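Local structure of mandelate racemase/muconate lactonizing enzyme family protein (Azoarcus sp., 2QDE) at residues A[189-194]-A[217-222]; A[161-166]-A[323-328]; A[208-213]-A[237-242]; A[243-248]-A[265-270]. The protein is a member of the mandelate racemase/muconate lactonizing enzyme family, within the enolase superfamily, and holds a barium ion in its barrel domain. One frame throughout, in Å; residues are numbered along the deposited sequence.

Contact 1 (A[189-194]-A[217-222]); sequences DVDLFI and LSKIEQ. With BA (barium ion), chain I.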
loop_
_atom_site.group_PDB
_atom_site.type_symbol
_atom_site.label_atom_id
_atom_site.label_comp_id
_atom_site.label_asym_id
_atom_site.label_seq_id
_atom_site.Cartn_x
_atom_site.Cartn_y
_atom_site.Cartn_z
ATOM N N ASP A 189 27.296 19.407 -23.324
ATOM C CA ASP A 189 26.975 20.324 -22.230
ATOM C C ASP A 189 25.666 21.097 -22.364
ATOM O O ASP A 189 25.229 21.751 -21.412
ATOM C CB ASP A 189 28.129 21.315 -22.025
ATOM C CG ASP A 189 29.488 20.623 -21.979
ATOM O OD1 ASP A 189 29.520 19.405 -21.673
ATOM O OD2 ASP A 189 30.519 21.294 -22.234
ATOM N N VAL A 190 25.037 21.029 -23.531
ATOM C CA VAL A 190 23.777 21.733 -23.756
ATOM C C VAL A 190 22.574 20.940 -23.244
ATOM O O VAL A 190 22.507 19.723 -23.424
ATOM C CB VAL A 190 23.581 22.028 -25.254
ATOM C CG1 VAL A 190 22.145 22.456 -25.529
ATOM C CG2 VAL A 190 24.545 23.113 -25.691
ATOM N N ASP A 191 21.645 21.644 -22.593
ATOM C CA ASP A 191 20.415 21.056 -22.058
ATOM C C ASP A 191 19.510 20.737 -23.254
ATOM O O ASP A 191 18.923 21.632 -23.854
ATOM C CB ASP A 191 19.722 22.063 -21.123
ATOM C CG ASP A 191 18.404 21.541 -20.541
ATOM O OD1 ASP A 191 17.891 20.500 -21.006
ATOM O OD2 ASP A 191 17.867 22.192 -19.618
ATOM N N LEU A 192 19.414 19.459 -23.600
ATOM C CA LEU A 192 18.607 19.027 -24.735
ATOM C C LEU A 192 17.596 17.953 -24.327
ATOM O O LEU A 192 17.952 16.998 -23.636
ATOM C CB LEU A 192 19.528 18.466 -25.823
ATOM C CG LEU A 192 18.876 17.845 -27.057
ATOM C CD1 LEU A 192 18.192 18.935 -27.875
ATOM C CD2 LEU A 192 19.934 17.123 -27.891
ATOM N N PHE A 193 16.337 18.115 -24.732
ATOM C CA PHE A 193 15.326 17.109 -24.420
ATOM C C PHE A 193 14.259 17.023 -25.501
ATOM O O PHE A 193 14.231 17.846 -26.413
ATOM C CB PHE A 193 14.705 17.341 -23.026
ATOM C CG PHE A 193 13.923 18.619 -22.884
ATOM C CD1 PHE A 193 12.536 18.622 -23.033
ATOM C CD2 PHE A 193 14.563 19.808 -22.518
ATOM C CE1 PHE A 193 11.788 19.795 -22.812
ATOM C CE2 PHE A 193 13.831 20.986 -22.295
ATOM C CZ PHE A 193 12.440 20.978 -22.439
ATOM N N ILE A 194 13.395 16.015 -25.411
ATOM C CA ILE A 194 12.352 15.826 -26.415
ATOM C C ILE A 194 10.946 15.748 -25.823
ATOM O O ILE A 194 10.768 15.391 -24.658
ATOM C CB ILE A 194 12.605 14.546 -27.235
ATOM C CG1 ILE A 194 12.650 13.329 -26.303
ATOM C CG2 ILE A 194 13.912 14.676 -28.005
ATOM C CD1 ILE A 194 12.774 12.004 -27.033
ATOM N N LEU A 217 19.782 12.809 -22.995
ATOM C CA LEU A 217 18.756 13.843 -22.981
ATOM C C LEU A 217 18.463 14.200 -21.518
ATOM O O LEU A 217 18.447 13.324 -20.648
ATOM C CB LEU A 217 17.492 13.317 -23.665
ATOM C CG LEU A 217 17.670 12.880 -25.126
ATOM C CD1 LEU A 217 16.434 12.130 -25.611
ATOM C CD2 LEU A 217 17.936 14.105 -25.993
ATOM N N SER A 218 18.237 15.479 -21.240
ATOM C CA SER A 218 17.952 15.892 -19.871
ATOM C C SER A 218 16.628 15.315 -19.375
ATOM O O SER A 218 16.429 15.153 -18.171
ATOM C CB SER A 218 17.929 17.420 -19.753
ATOM O OG SER A 218 16.836 17.975 -20.462
ATOM N N LYS A 219 15.727 14.993 -20.302
ATOM C CA LYS A 219 14.427 14.440 -19.934
ATOM C C LYS A 219 13.583 14.066 -21.147
ATOM O O LYS A 219 13.910 14.432 -22.279
ATOM C CB LYS A 219 13.656 15.462 -19.085
ATOM C CG LYS A 219 13.676 16.883 -19.668
ATOM C CD LYS A 219 12.972 17.878 -18.757
ATOM C CE LYS A 219 13.343 19.316 -19.088
ATOM N NZ LYS A 219 14.762 19.602 -18.775
ATOM N N ILE A 220 12.510 13.319 -20.895
ATOM C CA ILE A 220 11.558 12.921 -21.930
ATOM C C ILE A 220 10.210 13.499 -21.501
ATOM O O ILE A 220 9.681 13.127 -20.455
ATOM C CB ILE A 220 11.392 11.387 -22.037
ATOM C CG1 ILE A 220 12.749 10.710 -22.262
ATOM C CG2 ILE A 220 10.446 11.062 -23.186
ATOM C CD1 ILE A 220 13.455 11.166 -23.502
ATOM N N GLU A 221 9.660 14.411 -22.294
ATOM C CA GLU A 221 8.381 15.022 -21.955
ATOM C C GLU A 221 7.167 14.215 -22.415
ATOM O O GLU A 221 6.996 13.942 -23.610
ATOM C CB GLU A 221 8.299 16.431 -22.541
ATOM C CG GLU A 221 7.055 17.214 -22.111
ATOM C CD GLU A 221 6.987 18.599 -22.742
ATOM O OE1 GLU A 221 8.065 19.165 -23.035
ATOM O OE2 GLU A 221 5.857 19.123 -22.924
ATOM N N GLN A 222 6.331 13.843 -21.447
ATOM C CA GLN A 222 5.098 13.087 -21.677
ATOM C C GLN A 222 5.177 11.995 -22.746
ATOM O O GLN A 222 4.579 12.120 -23.823
ATOM C CB GLN A 222 3.957 14.042 -22.043
ATOM C CG GLN A 222 2.576 13.418 -21.905
ATOM C CD GLN A 222 2.173 13.220 -20.453
ATOM O OE1 GLN A 222 1.691 12.153 -20.069
ATOM N NE2 GLN A 222 2.365 14.253 -19.640
HETATM BA BA BA I . 3.688 18.583 -24.589
HETATM O O HOH W 1 15.017 22.502 -19.017
#

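Contact 2 (A[161-166]-A[323-328]); sequences FHFVKL and PQENAG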
loop_
_atom_site.group_PDB
_atom_site.type_symbol
_atom_site.label_atom_id
_atom_site.label_comp_id
_atom_site.label_asym_id
_atom_site.label_seq_id
_atom_site.Cartn_x
_atom_site.Cartn_y
_atom_site.Cartn_z
ATOM N N PHE A 161 19.509 31.460 -25.701
ATOM C CA PHE A 161 18.560 30.566 -25.057
ATOM C C PHE A 161 19.237 29.492 -24.203
ATOM O O PHE A 161 20.335 29.033 -24.510
ATOM C CB PHE A 161 17.625 29.979 -26.100
ATOM C CG PHE A 161 16.702 31.007 -26.693
ATOM C CD1 PHE A 161 17.105 31.785 -27.776
ATOM C CD2 PHE A 161 15.454 31.251 -26.116
ATOM C CE1 PHE A 161 16.278 32.801 -28.276
ATOM C CE2 PHE A 161 14.620 32.261 -26.604
ATOM C CZ PHE A 161 15.037 33.039 -27.692
ATOM N N HIS A 162 18.550 29.109 -23.129
ATOM C CA HIS A 162 19.050 28.173 -22.124
ATOM C C HIS A 162 18.853 26.677 -22.323
ATOM O O HIS A 162 19.491 25.875 -21.646
ATOM C CB HIS A 162 18.490 28.621 -20.780
ATOM C CG HIS A 162 18.726 30.074 -20.514
ATOM N ND1 HIS A 162 19.815 30.534 -19.804
ATOM C CD2 HIS A 162 18.068 31.175 -20.946
ATOM C CE1 HIS A 162 19.816 31.855 -19.810
ATOM N NE2 HIS A 162 18.767 32.269 -20.498
ATOM N N PHE A 163 17.954 26.293 -23.217
ATOM C CA PHE A 163 17.779 24.881 -23.509
ATOM C C PHE A 163 17.180 24.724 -24.887
ATOM O O PHE A 163 16.732 25.700 -25.487
ATOM C CB PHE A 163 16.939 24.165 -22.429
ATOM C CG PHE A 163 15.510 24.619 -22.333
ATOM C CD1 PHE A 163 14.574 24.241 -23.290
ATOM C CD2 PHE A 163 15.086 25.368 -21.237
ATOM C CE1 PHE A 163 13.231 24.597 -23.151
ATOM C CE2 PHE A 163 13.751 25.726 -21.087
ATOM C CZ PHE A 163 12.822 25.341 -22.043
ATOM N N VAL A 164 17.198 23.500 -25.397
ATOM C CA VAL A 164 16.661 23.212 -26.715
ATOM C C VAL A 164 15.732 22.006 -26.631
ATOM O O VAL A 164 16.146 20.929 -26.213
ATOM C CB VAL A 164 17.805 22.916 -27.710
ATOM C CG1 VAL A 164 17.239 22.411 -29.025
ATOM C CG2 VAL A 164 18.633 24.179 -27.934
ATOM N N LYS A 165 14.483 22.195 -27.042
ATOM C CA LYS A 165 13.483 21.135 -27.007
ATOM C C LYS A 165 13.095 20.692 -28.423
ATOM O O LYS A 165 12.878 21.535 -29.292
ATOM C CB LYS A 165 12.248 21.643 -26.257
ATOM C CG LYS A 165 11.028 20.743 -26.341
ATOM C CD LYS A 165 9.890 21.319 -25.508
ATOM C CE LYS A 165 8.565 20.698 -25.868
ATOM N NZ LYS A 165 7.480 21.202 -24.994
ATOM N N LEU A 166 13.014 19.377 -28.643
ATOM C CA LEU A 166 12.651 18.823 -29.947
ATOM C C LEU A 166 11.326 18.066 -29.871
ATOM O O LEU A 166 10.964 17.531 -28.823
ATOM C CB LEU A 166 13.739 17.845 -30.447
ATOM C CG LEU A 166 15.199 18.302 -30.336
ATOM C CD1 LEU A 166 16.127 17.145 -30.650
ATOM C CD2 LEU A 166 15.465 19.483 -31.274
ATOM N N PRO A 323 14.127 27.710 -15.953
ATOM C CA PRO A 323 14.060 28.341 -17.276
ATOM C C PRO A 323 12.678 28.033 -17.846
ATOM O O PRO A 323 12.111 26.974 -17.578
ATOM C CB PRO A 323 15.200 27.676 -18.045
ATOM C CG PRO A 323 15.333 26.319 -17.369
ATOM C CD PRO A 323 15.182 26.680 -15.911
ATOM N N GLN A 324 12.137 28.961 -18.623
ATOM C CA GLN A 324 10.799 28.796 -19.158
ATOM C C GLN A 324 10.695 28.604 -20.671
ATOM O O GLN A 324 11.705 28.553 -21.377
ATOM C CB GLN A 324 9.953 29.979 -18.696
ATOM C CG GLN A 324 9.948 30.133 -17.179
ATOM C CD GLN A 324 9.280 28.957 -16.498
ATOM O OE1 GLN A 324 8.146 28.620 -16.817
ATOM N NE2 GLN A 324 9.977 28.325 -15.562
ATOM N N GLU A 325 9.465 28.519 -21.162
ATOM C CA GLU A 325 9.244 28.279 -22.579
ATOM C C GLU A 325 8.045 29.039 -23.148
ATOM O O GLU A 325 7.383 28.571 -24.075
ATOM C CB GLU A 325 9.045 26.780 -22.786
ATOM C CG GLU A 325 9.282 26.307 -24.189
ATOM C CD GLU A 325 8.488 25.063 -24.506
ATOM O OE1 GLU A 325 7.237 25.158 -24.562
ATOM O OE2 GLU A 325 9.110 23.990 -24.692
ATOM N N ASN A 326 7.770 30.213 -22.597
ATOM C CA ASN A 326 6.649 31.031 -23.043
ATOM C C ASN A 326 7.131 31.983 -24.147
ATOM O O ASN A 326 7.457 33.131 -23.872
ATOM C CB ASN A 326 6.103 31.804 -21.837
ATOM C CG ASN A 326 4.975 32.755 -22.199
ATOM O OD1 ASN A 326 3.993 32.371 -22.831
ATOM N ND2 ASN A 326 5.110 34.009 -21.773
ATOM N N ALA A 327 7.169 31.507 -25.392
ATOM C CA ALA A 327 7.659 32.328 -26.505
ATOM C C ALA A 327 6.794 32.305 -27.768
ATOM O O ALA A 327 7.317 32.276 -28.887
ATOM C CB ALA A 327 9.091 31.907 -26.852
ATOM N N GLY A 328 5.477 32.330 -27.587
ATOM C CA GLY A 328 4.567 32.305 -28.719
ATOM C C GLY A 328 4.903 33.288 -29.829
ATOM O O GLY A 328 4.932 32.897 -31.000
#

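Contact 3 (A[208-213]-A[237-242]); sequences TIRALE and GKVATP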
loop_
_atom_site.group_PDB
_atom_site.type_symbol
_atom_site.label_atom_id
_atom_site.label_comp_id
_atom_site.label_asym_id
_atom_site.label_seq_id
_atom_site.Cartn_x
_atom_site.Cartn_y
_atom_site.Cartn_z
ATOM N N THR A 208 12.287 3.121 -27.354
ATOM C CA THR A 208 12.833 4.363 -27.869
ATOM C C THR A 208 13.679 5.091 -26.845
ATOM O O THR A 208 14.775 5.541 -27.159
ATOM C CB THR A 208 11.716 5.288 -28.361
ATOM O OG1 THR A 208 10.919 4.585 -29.318
ATOM C CG2 THR A 208 12.301 6.531 -29.025
ATOM N N ILE A 209 13.178 5.204 -25.619
ATOM C CA ILE A 209 13.933 5.895 -24.584
ATOM C C ILE A 209 15.274 5.211 -24.365
ATOM O O ILE A 209 16.301 5.873 -24.237
ATOM C CB ILE A 209 13.144 5.958 -23.262
ATOM C CG1 ILE A 209 11.866 6.776 -23.477
ATOM C CG2 ILE A 209 13.995 6.594 -22.172
ATOM C CD1 ILE A 209 10.955 6.837 -22.286
ATOM N N ARG A 210 15.271 3.884 -24.330
ATOM C CA ARG A 210 16.520 3.153 -24.142
ATOM C C ARG A 210 17.435 3.374 -25.340
ATOM O O ARG A 210 18.654 3.484 -25.192
ATOM C CB ARG A 210 16.241 1.660 -23.931
ATOM C CG ARG A 210 15.641 1.373 -22.551
ATOM C CD ARG A 210 15.438 -0.109 -22.287
ATOM N NE ARG A 210 15.159 -0.342 -20.871
ATOM C CZ ARG A 210 14.917 -1.535 -20.341
ATOM N NH1 ARG A 210 14.918 -2.616 -21.105
ATOM N NH2 ARG A 210 14.673 -1.646 -19.043
ATOM N N ALA A 211 16.839 3.473 -26.524
ATOM C CA ALA A 211 17.608 3.697 -27.738
ATOM C C ALA A 211 18.221 5.097 -27.737
ATOM O O ALA A 211 19.195 5.355 -28.437
ATOM C CB ALA A 211 16.715 3.519 -28.961
ATOM N N LEU A 212 17.653 5.994 -26.940
ATOM C CA LEU A 212 18.137 7.367 -26.877
ATOM C C LEU A 212 19.042 7.675 -25.686
ATOM O O LEU A 212 19.620 8.759 -25.617
ATOM C CB LEU A 212 16.955 8.339 -26.856
ATOM C CG LEU A 212 16.022 8.341 -28.076
ATOM C CD1 LEU A 212 14.892 9.342 -27.856
ATOM C CD2 LEU A 212 16.819 8.699 -29.327
ATOM N N GLU A 213 19.170 6.737 -24.753
ATOM C CA GLU A 213 19.992 6.970 -23.572
ATOM C C GLU A 213 21.432 7.386 -23.861
ATOM O O GLU A 213 22.014 8.153 -23.100
ATOM C CB GLU A 213 19.962 5.739 -22.646
ATOM C CG GLU A 213 18.555 5.448 -22.100
ATOM C CD GLU A 213 18.496 4.303 -21.096
ATOM O OE1 GLU A 213 19.168 3.272 -21.319
ATOM O OE2 GLU A 213 17.756 4.431 -20.088
ATOM N N GLY A 237 10.571 3.191 -13.783
ATOM C CA GLY A 237 11.237 2.068 -13.152
ATOM C C GLY A 237 12.062 1.233 -14.119
ATOM O O GLY A 237 12.755 0.302 -13.704
ATOM N N LYS A 238 11.990 1.551 -15.409
ATOM C CA LYS A 238 12.736 0.803 -16.412
ATOM C C LYS A 238 13.751 1.659 -17.175
ATOM O O LYS A 238 14.575 1.119 -17.915
ATOM C CB LYS A 238 11.786 0.152 -17.428
ATOM C CG LYS A 238 10.704 -0.760 -16.844
ATOM C CD LYS A 238 11.257 -1.816 -15.885
ATOM C CE LYS A 238 12.195 -2.797 -16.555
ATOM N NZ LYS A 238 12.571 -3.895 -15.598
ATOM N N VAL A 239 13.689 2.981 -17.015
ATOM C CA VAL A 239 14.623 3.863 -17.713
ATOM C C VAL A 239 15.298 4.850 -16.772
ATOM O O VAL A 239 14.747 5.220 -15.736
ATOM C CB VAL A 239 13.930 4.675 -18.842
ATOM C CG1 VAL A 239 13.276 3.731 -19.831
ATOM C CG2 VAL A 239 12.911 5.640 -18.254
ATOM N N ALA A 240 16.488 5.297 -17.157
ATOM C CA ALA A 240 17.243 6.234 -16.341
ATOM C C ALA A 240 16.834 7.677 -16.597
ATOM O O ALA A 240 16.771 8.490 -15.675
ATOM C CB ALA A 240 18.733 6.067 -16.613
ATOM N N THR A 241 16.561 7.985 -17.862
ATOM C CA THR A 241 16.192 9.333 -18.279
ATOM C C THR A 241 14.986 9.881 -17.526
ATOM O O THR A 241 13.953 9.223 -17.425
ATOM C CB THR A 241 15.894 9.365 -19.789
ATOM O OG1 THR A 241 16.923 8.656 -20.488
ATOM C CG2 THR A 241 15.839 10.806 -20.291
ATOM N N PRO A 242 15.103 11.107 -16.994
ATOM C CA PRO A 242 14.001 11.726 -16.253
ATOM C C PRO A 242 12.751 11.795 -17.121
ATOM O O PRO A 242 12.842 12.050 -18.315
ATOM C CB PRO A 242 14.539 13.116 -15.923
ATOM C CG PRO A 242 16.023 12.902 -15.855
ATOM C CD PRO A 242 16.271 12.002 -17.040
HETATM O O HOH W 2 16.588 8.654 -23.413
#

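Contact 4 (A[243-248]-A[265-270]); sequences IYADES and DGLMIK. With BA (barium ion), chain I.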
loop_
_atom_site.group_PDB
_atom_site.type_symbol
_atom_site.label_atom_id
_atom_site.label_comp_id
_atom_site.label_asym_id
_atom_site.label_seq_id
_atom_site.Cartn_x
_atom_site.Cartn_y
_atom_site.Cartn_z
ATOM N N ILE A 243 11.594 11.560 -16.511
ATOM C CA ILE A 243 10.321 11.596 -17.212
ATOM C C ILE A 243 9.486 12.753 -16.655
ATOM O O ILE A 243 9.145 12.755 -15.471
ATOM C CB ILE A 243 9.543 10.277 -17.009
ATOM C CG1 ILE A 243 10.405 9.080 -17.435
ATOM C CG2 ILE A 243 8.232 10.320 -17.775
ATOM C CD1 ILE A 243 10.814 9.089 -18.896
ATOM N N TYR A 244 9.169 13.727 -17.506
ATOM C CA TYR A 244 8.373 14.890 -17.106
ATOM C C TYR A 244 6.930 14.767 -17.592
ATOM O O TYR A 244 6.672 14.172 -18.638
ATOM C CB TYR A 244 8.980 16.178 -17.670
ATOM C CG TYR A 244 10.119 16.750 -16.850
ATOM C CD1 TYR A 244 11.132 15.931 -16.343
ATOM C CD2 TYR A 244 10.204 18.120 -16.620
ATOM C CE1 TYR A 244 12.204 16.469 -15.627
ATOM C CE2 TYR A 244 11.269 18.667 -15.906
ATOM C CZ TYR A 244 12.264 17.838 -15.415
ATOM O OH TYR A 244 13.308 18.388 -14.712
ATOM N N ALA A 245 5.999 15.351 -16.841
ATOM C CA ALA A 245 4.590 15.295 -17.199
ATOM C C ALA A 245 4.037 16.649 -17.642
ATOM O O ALA A 245 4.273 17.666 -16.989
ATOM C CB ALA A 245 3.787 14.782 -16.019
ATOM N N ASP A 246 3.312 16.660 -18.758
ATOM C CA ASP A 246 2.688 17.883 -19.250
ATOM C C ASP A 246 1.194 17.608 -19.278
ATOM O O ASP A 246 0.468 17.979 -18.354
ATOM C CB ASP A 246 3.180 18.235 -20.657
ATOM C CG ASP A 246 2.458 19.441 -21.250
ATOM O OD1 ASP A 246 1.597 20.046 -20.569
ATOM O OD2 ASP A 246 2.759 19.787 -22.412
ATOM N N GLU A 247 0.749 16.928 -20.330
ATOM C CA GLU A 247 -0.654 16.589 -20.474
ATOM C C GLU A 247 -1.224 15.916 -19.225
ATOM O O GLU A 247 -2.370 16.161 -18.864
ATOM C CB GLU A 247 -0.865 15.691 -21.700
ATOM C CG GLU A 247 -0.779 16.430 -23.033
ATOM C CD GLU A 247 0.636 16.533 -23.588
ATOM O OE1 GLU A 247 1.609 16.539 -22.801
ATOM O OE2 GLU A 247 0.767 16.615 -24.828
ATOM N N SER A 248 -0.428 15.076 -18.567
ATOM C CA SER A 248 -0.883 14.389 -17.359
ATOM C C SER A 248 -1.111 15.344 -16.191
ATOM O O SER A 248 -1.948 15.080 -15.327
ATOM C CB SER A 248 0.121 13.315 -16.933
ATOM O OG SER A 248 0.179 12.266 -17.882
ATOM N N ASP A 265 9.345 13.195 -12.832
ATOM C CA ASP A 265 10.576 13.765 -12.292
ATOM C C ASP A 265 10.563 15.285 -12.467
ATOM O O ASP A 265 11.455 15.988 -11.992
ATOM C CB ASP A 265 11.783 13.179 -13.022
ATOM C CG ASP A 265 11.930 11.688 -12.789
ATOM O OD1 ASP A 265 12.117 11.302 -11.616
ATOM O OD2 ASP A 265 11.854 10.910 -13.771
ATOM N N GLY A 266 9.538 15.778 -13.155
ATOM C CA GLY A 266 9.411 17.203 -13.414
ATOM C C GLY A 266 8.064 17.475 -14.055
ATOM O O GLY A 266 7.379 16.535 -14.460
ATOM N N LEU A 267 7.691 18.748 -14.174
ATOM C CA LEU A 267 6.381 19.098 -14.729
ATOM C C LEU A 267 6.409 20.277 -15.703
ATOM O O LEU A 267 7.291 21.128 -15.626
ATOM C CB LEU A 267 5.434 19.458 -13.579
ATOM C CG LEU A 267 5.340 18.534 -12.358
ATOM C CD1 LEU A 267 4.750 19.310 -11.180
ATOM C CD2 LEU A 267 4.501 17.315 -12.684
ATOM N N MET A 268 5.444 20.313 -16.620
ATOM C CA MET A 268 5.320 21.428 -17.556
ATOM C C MET A 268 3.935 22.012 -17.308
ATOM O O MET A 268 2.989 21.281 -17.012
ATOM C CB MET A 268 5.385 21.002 -19.031
ATOM C CG MET A 268 5.864 19.603 -19.324
ATOM S SD MET A 268 7.552 19.280 -18.847
ATOM C CE MET A 268 8.342 20.757 -19.388
ATOM N N ILE A 269 3.809 23.324 -17.426
ATOM C CA ILE A 269 2.515 23.950 -17.231
ATOM C C ILE A 269 2.217 24.922 -18.370
ATOM O O ILE A 269 3.122 25.372 -19.064
ATOM C CB ILE A 269 2.478 24.731 -15.894
ATOM C CG1 ILE A 269 1.058 25.230 -15.605
ATOM C CG2 ILE A 269 3.433 25.919 -15.959
ATOM C CD1 ILE A 269 0.935 26.014 -14.312
ATOM N N LYS A 270 0.933 25.202 -18.577
ATOM C CA LYS A 270 0.488 26.194 -19.558
ATOM C C LYS A 270 -0.666 26.871 -18.839
ATOM O O LYS A 270 -1.510 26.194 -18.252
ATOM C CB LYS A 270 -0.008 25.561 -20.868
ATOM C CG LYS A 270 1.098 25.043 -21.778
ATOM C CD LYS A 270 0.577 24.777 -23.182
ATOM C CE LYS A 270 1.660 24.207 -24.097
ATOM N NZ LYS A 270 2.142 22.889 -23.627
HETATM BA BA BA I . 3.688 18.583 -24.589
HETATM O O HOH W 3 14.356 16.058 -12.972
#

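Contact 1 (A[189-194]-A[217-222])
The ring of Phe193 carries the Lys219 side chain over one face and meets Glu221 at its edge, where two neighbouring parallel strands of the enolase-type barrel run together in a beta-alpha-beta unit. Lys219 CE sits over the middle of the ring, 3.6 Å from the Phe193 centroid and 11° off its normal, a CH-pi contact. The bend at the end of the lysine chain (chi4 -67°) carries NZ off-centre, still in cation-pi range, and turns it to donate to Ser218 OG. In the ring plane, Glu221 OE1 comes to 3.8 Å from Phe193 CE1; its ionic partner is Lys165.

Beside the ring is a polar cluster. Ser218 OG donates to Asp191 OD1 over 2.8 Å, on the syn side of the carboxylate and 26° out of its plane. Lys219 NZ forms a long salt bridge with the same oxygen, and one water links it to Asp191 OD2.

The backbones are joined by Ser218 N to Leu192 O and by Glu221 N to Ile194 O, the latter 2.8 Å long and nearly straight. The other side of the sheet is apolar: Ile194 and Ile220 lie side by side, with Ile194 CG1 3.6 Å from Ile220 CD1, while Leu217 CD1 packs against Ile194 under helices 172-186 and 202-212. Glu221, extended with CG anti to the backbone N, delivers OE2 to the barium ion at 2.8 Å.

Contact 2 (A[161-166]-A[323-328])
Apolar contacts join Phe163 to Pro323: the proline CB lies in the plane of the ring, at its edge, 3.9 Å from Phe163 CE2. Further round the rim, Glu325 CB comes to 4.1 Å from Phe163 CZ, and the backbone carbonyl Gln324 O lies 3.5 Å from the same CZ, approaching obliquely. The phenylalanine chi1 of 65° sets CG between the backbone N and the carbonyl carbon, and from there the ring reaches across to the loop. The ring also meets that of Phe193, on the next strand of the barrel, with the planes at about 45°.

The ionic contact pairs Lys165 with Glu325. Both chains are extended and cross at about a right angle, bringing Lys165 NZ to 3.2 Å from Glu325 OE2, a salt bridge whose hydrogen bond is weak. Asp195 is the stronger partner of NZ, and Glu221 a further one; both of these acids bind the barium ion.

The contact thus ties strand 164-167 of the barrel to the loop ahead of helix 328-332. Through its single ammonium group, Lys165 links Glu325 of that loop to two carboxylates of the metal site, so the loop is joined ionically to the shell around the barium ion.

Contact 3 (A[208-213]-A[237-242])
Arg210 reaches along the 237-242 loop and grips the backbone carbonyl of Lys238. Its NH2 donates to Lys238 O over 3.0 Å at an N-H...O angle of 160°, in the carbonyl plane on a lone pair, and the oxygen lies almost in the guanidinium plane. A weak bond from Arg210 NE to Lys238 O, 3.3 Å, makes the grip two-pronged. One turn on, Glu213 OE2 accepts a weak but straight bond from Ala240 N (3.3 Å, 175°).

Beneath these polar contacts, on the buried side of the helix, Ile209 CG2 packs on Val239 CG1 at 3.8 Å, the two side chains crossing at about a right angle. Water 2 bridges Ile209 O and Thr241 OG1, linking the last turn of the helix to the loop.

The extended run of Arg210 from CG to NE carries the guanidinium to the subunit boundary, where NH1 bonds Ala240 O of a second subunit. Lys238 NZ likewise bonds Val239 O of that subunit, so both cations have acceptors across the interface.

Within the barrel domain, the contact fixes the C-terminal end of helix 202-212 to the connection between helix 229-236 and strand 243-245; Leu206, a turn earlier, also touches Lys238 and Val239.

Contact 4 (A[243-248]-A[265-270])
Strands 243-245 and 266-269 run parallel, 33° between their directions, with Ala245 bonded to both sides of Leu267: Ala245 N donates to Gly266 O at 3.0 Å and Met268 N to Ala245 O at 2.9 Å. They are neighbouring barrel strands of a beta-alpha-beta unit whose helix is 252-261. At the start of the pair Asp265 binds Ile243 twice, its N donating to the carbonyl and its OD2 accepting Ile243 N at 2.8 Å through the anti lone pair. Asp265 OD1 turns instead to Arg236 and to Tyr202 of a neighbouring subunit.

The ring of Tyr244 lies flat over Gly266, whose CA stands 3.2 Å from the ring centroid, 5° off the normal. Met268 SD approaches the ring edge in plane, a Met-aromatic contact, with SD 3.6 Å from Tyr244 CB. Water 3 spans Tyr244 OH and Asp265 O.

Toward the C-terminal ends, Asp246 CB packs against Met268 CG, the two side chains crossing at about a right angle. Asp246 OD1 is taken by Lys273 and Tyr57, while OD2, with Lys270 NZ 3.4 Å away, binds the barium ion at 2.7 Å.

In the fold
From the N terminus, segment 161-166 opens contact 2, a long loop closed only at 323-328, and the other three contacts are nested inside it. Contact 1 follows, closing the loop from strand 192-195 through helix 202-212 to strand 220-221. Contact 3 opens on that helix, before contact 1 closes, and ends at 237-242, so these two cross. Contact 4 comes in series after both. Contacts 1, 2 and 4 reach the same barrel sheet, and contact 3 ties helix 202-212, outside the sheet, to the loop leading into strand 243-245, at a subunit interface. Contacts 1 and 4 each supply one barium ligand; Asp195 and Asn197 complete the protein's metal site.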